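Local coordinates for protein (lectin) (Hyacinthoides hispanica, PDB 1B2P), which binds mannose, as a monocot bulb lectin, and probably recognises mannose-bearing glycans through its beta-prism domain, at residues F34-D39 with L73-N78. Residues are numbered along the deposited sequence; the frame is centred on the assembly and turned at random.
Sequences FIMQTD and LVVITN
Asp39 OD1 is gripped twice: by NE2 of Gln37, 3.2 Å away along a nearly straight bond (169° at the hydrogen), and by the backbone N of Asn41. NE2 reaches OD1 in the plane of its own amide but from above the carboxylate plane, and Gln37 OE1 bonds Tyr45 OH, so both ends of the amide are held and its rotation is fixed. This polar turn follows strand 30-36, whose contact with strand 73-76 is purely apolar. Met36 and Val75 face each other there, their CA atoms 8.6 Å apart, and their side chains meet obliquely. Met36 leaves the backbone with CG anti to N (chi1 178°), then bends at the next two torsions, which lays both SD and CE against the single methyl CG1 of Val75, each 4.1 Å from it. Beside this pair the Phe34 ring offers an edge rather than a face: CZ lies 4.3 Å from Leu73 CD2, which sits near the ring plane. All four residues are buried. Leu42 packs on Phe34 and Val75, Ala65 and Cys63 on Met36, and Trp84 on Leu73, filling in the surroundings. With no backbone pairing between them, the two strands join different four-stranded antiparallel sheets through side chains alone, the inward-facing hydrophobic core characteristic of the beta-prism II fold of bulb-type lectins.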
loop_
_atom_site.group_PDB
_atom_site.type_symbol
_atom_site.label_atom_id
_atom_site.label_comp_id
_atom_site.label_asym_id
_atom_site.label_seq_id
_atom_site.Cartn_x
_atom_site.Cartn_y
_atom_site.Cartn_z
ATOM N N PHE A 34 -1.979 15.456 -4.913
ATOM C CA PHE A 34 -2.297 16.798 -4.401
ATOM C C PHE A 34 -0.993 17.185 -3.731
ATOM O O PHE A 34 -0.587 16.644 -2.710
ATOM C CB PHE A 34 -3.342 16.697 -3.278
ATOM C CG PHE A 34 -3.947 17.978 -2.766
ATOM C CD1 PHE A 34 -4.539 18.909 -3.652
ATOM C CD2 PHE A 34 -3.905 18.230 -1.414
ATOM C CE1 PHE A 34 -5.099 20.027 -3.091
ATOM C CE2 PHE A 34 -4.464 19.401 -0.865
ATOM C CZ PHE A 34 -5.058 20.276 -1.717
ATOM N N ILE A 35 -0.202 18.119 -4.369
ATOM C CA ILE A 35 1.180 18.313 -3.956
ATOM C C ILE A 35 1.497 19.793 -3.561
ATOM O O ILE A 35 1.017 20.670 -4.193
ATOM C CB ILE A 35 2.110 17.887 -5.111
ATOM C CG1 ILE A 35 3.595 18.145 -4.821
ATOM C CG2 ILE A 35 1.644 18.456 -6.460
ATOM C CD1 ILE A 35 4.433 17.250 -5.727
ATOM N N MET A 36 2.261 19.844 -2.469
ATOM C CA MET A 36 2.770 21.182 -2.037
ATOM C C MET A 36 4.088 21.397 -2.795
ATOM O O MET A 36 5.052 20.735 -2.424
ATOM C CB MET A 36 2.934 21.176 -0.520
ATOM C CG MET A 36 3.517 22.492 0.090
ATOM S SD MET A 36 2.340 23.840 0.151
ATOM C CE MET A 36 2.688 24.677 -1.436
ATOM N N GLN A 37 4.046 22.197 -3.848
ATOM C CA GLN A 37 5.273 22.329 -4.639
ATOM C C GLN A 37 6.293 23.325 -4.004
ATOM O O GLN A 37 5.958 24.155 -3.128
ATOM C CB GLN A 37 4.911 22.918 -6.028
ATOM C CG GLN A 37 3.967 21.885 -6.723
ATOM C CD GLN A 37 3.662 22.232 -8.144
ATOM O OE1 GLN A 37 3.181 21.400 -8.967
ATOM N NE2 GLN A 37 3.837 23.495 -8.606
ATOM N N THR A 38 7.486 23.087 -4.530
ATOM C CA THR A 38 8.637 23.931 -4.053
ATOM C C THR A 38 8.415 25.401 -4.360
ATOM O O THR A 38 8.786 26.316 -3.616
ATOM C CB THR A 38 9.953 23.556 -4.777
ATOM O OG1 THR A 38 10.255 22.183 -4.444
ATOM C CG2 THR A 38 11.166 24.263 -4.172
ATOM N N ASP A 39 7.636 25.690 -5.381
ATOM C CA ASP A 39 7.295 27.083 -5.723
ATOM C C ASP A 39 6.156 27.723 -5.045
ATOM O O ASP A 39 5.645 28.847 -5.243
ATOM C CB ASP A 39 7.100 27.234 -7.288
ATOM C CG ASP A 39 5.808 26.679 -7.816
ATOM O OD1 ASP A 39 5.038 26.034 -7.011
ATOM O OD2 ASP A 39 5.355 26.796 -8.981
ATOM N N LEU A 73 -7.909 25.067 5.484
ATOM C CA LEU A 73 -6.634 24.655 4.954
ATOM C C LEU A 73 -5.818 25.890 4.573
ATOM O O LEU A 73 -6.409 26.821 4.046
ATOM C CB LEU A 73 -6.907 23.891 3.630
ATOM C CG LEU A 73 -5.701 23.451 2.815
ATOM C CD1 LEU A 73 -4.887 22.419 3.583
ATOM C CD2 LEU A 73 -6.201 22.854 1.473
ATOM N N VAL A 74 -4.531 25.874 4.999
ATOM C CA VAL A 74 -3.783 27.175 4.715
ATOM C C VAL A 74 -2.507 26.705 4.131
ATOM O O VAL A 74 -1.924 25.649 4.178
ATOM C CB VAL A 74 -3.422 27.946 5.979
ATOM C CG1 VAL A 74 -4.706 28.448 6.611
ATOM C CG2 VAL A 74 -2.693 27.045 6.971
ATOM N N VAL A 75 -1.854 27.635 3.296
ATOM C CA VAL A 75 -0.511 27.488 2.815
ATOM C C VAL A 75 0.349 28.694 3.451
ATOM O O VAL A 75 -0.186 29.771 3.392
ATOM C CB VAL A 75 -0.499 27.684 1.269
ATOM C CG1 VAL A 75 0.907 27.653 0.732
ATOM C CG2 VAL A 75 -1.359 26.597 0.575
ATOM N N ILE A 76 1.371 28.209 4.081
ATOM C CA ILE A 76 2.118 29.185 4.929
ATOM C C ILE A 76 3.561 29.130 4.495
ATOM O O ILE A 76 4.148 28.107 4.197
ATOM C CB ILE A 76 2.077 28.735 6.411
ATOM C CG1 ILE A 76 0.666 28.665 6.931
ATOM C CG2 ILE A 76 2.943 29.754 7.211
ATOM C CD1 ILE A 76 0.595 28.056 8.359
ATOM N N THR A 77 4.252 30.322 4.375
ATOM C CA THR A 77 5.645 30.242 3.934
ATOM C C THR A 77 6.657 29.993 5.053
ATOM O O THR A 77 6.229 30.019 6.186
ATOM C CB THR A 77 6.036 31.628 3.295
ATOM O OG1 THR A 77 6.098 32.585 4.372
ATOM C CG2 THR A 77 4.969 32.078 2.313
ATOM N N ASN A 78 7.921 29.908 4.709
ATOM C CA ASN A 78 8.930 29.684 5.779
ATOM C C ASN A 78 9.182 30.951 6.557
ATOM O O ASN A 78 9.935 30.850 7.548
ATOM C CB ASN A 78 10.260 29.153 5.265
ATOM C CG ASN A 78 10.970 30.024 4.211
ATOM O OD1 ASN A 78 11.885 29.517 3.532
ATOM N ND2 ASN A 78 10.552 31.234 4.045
#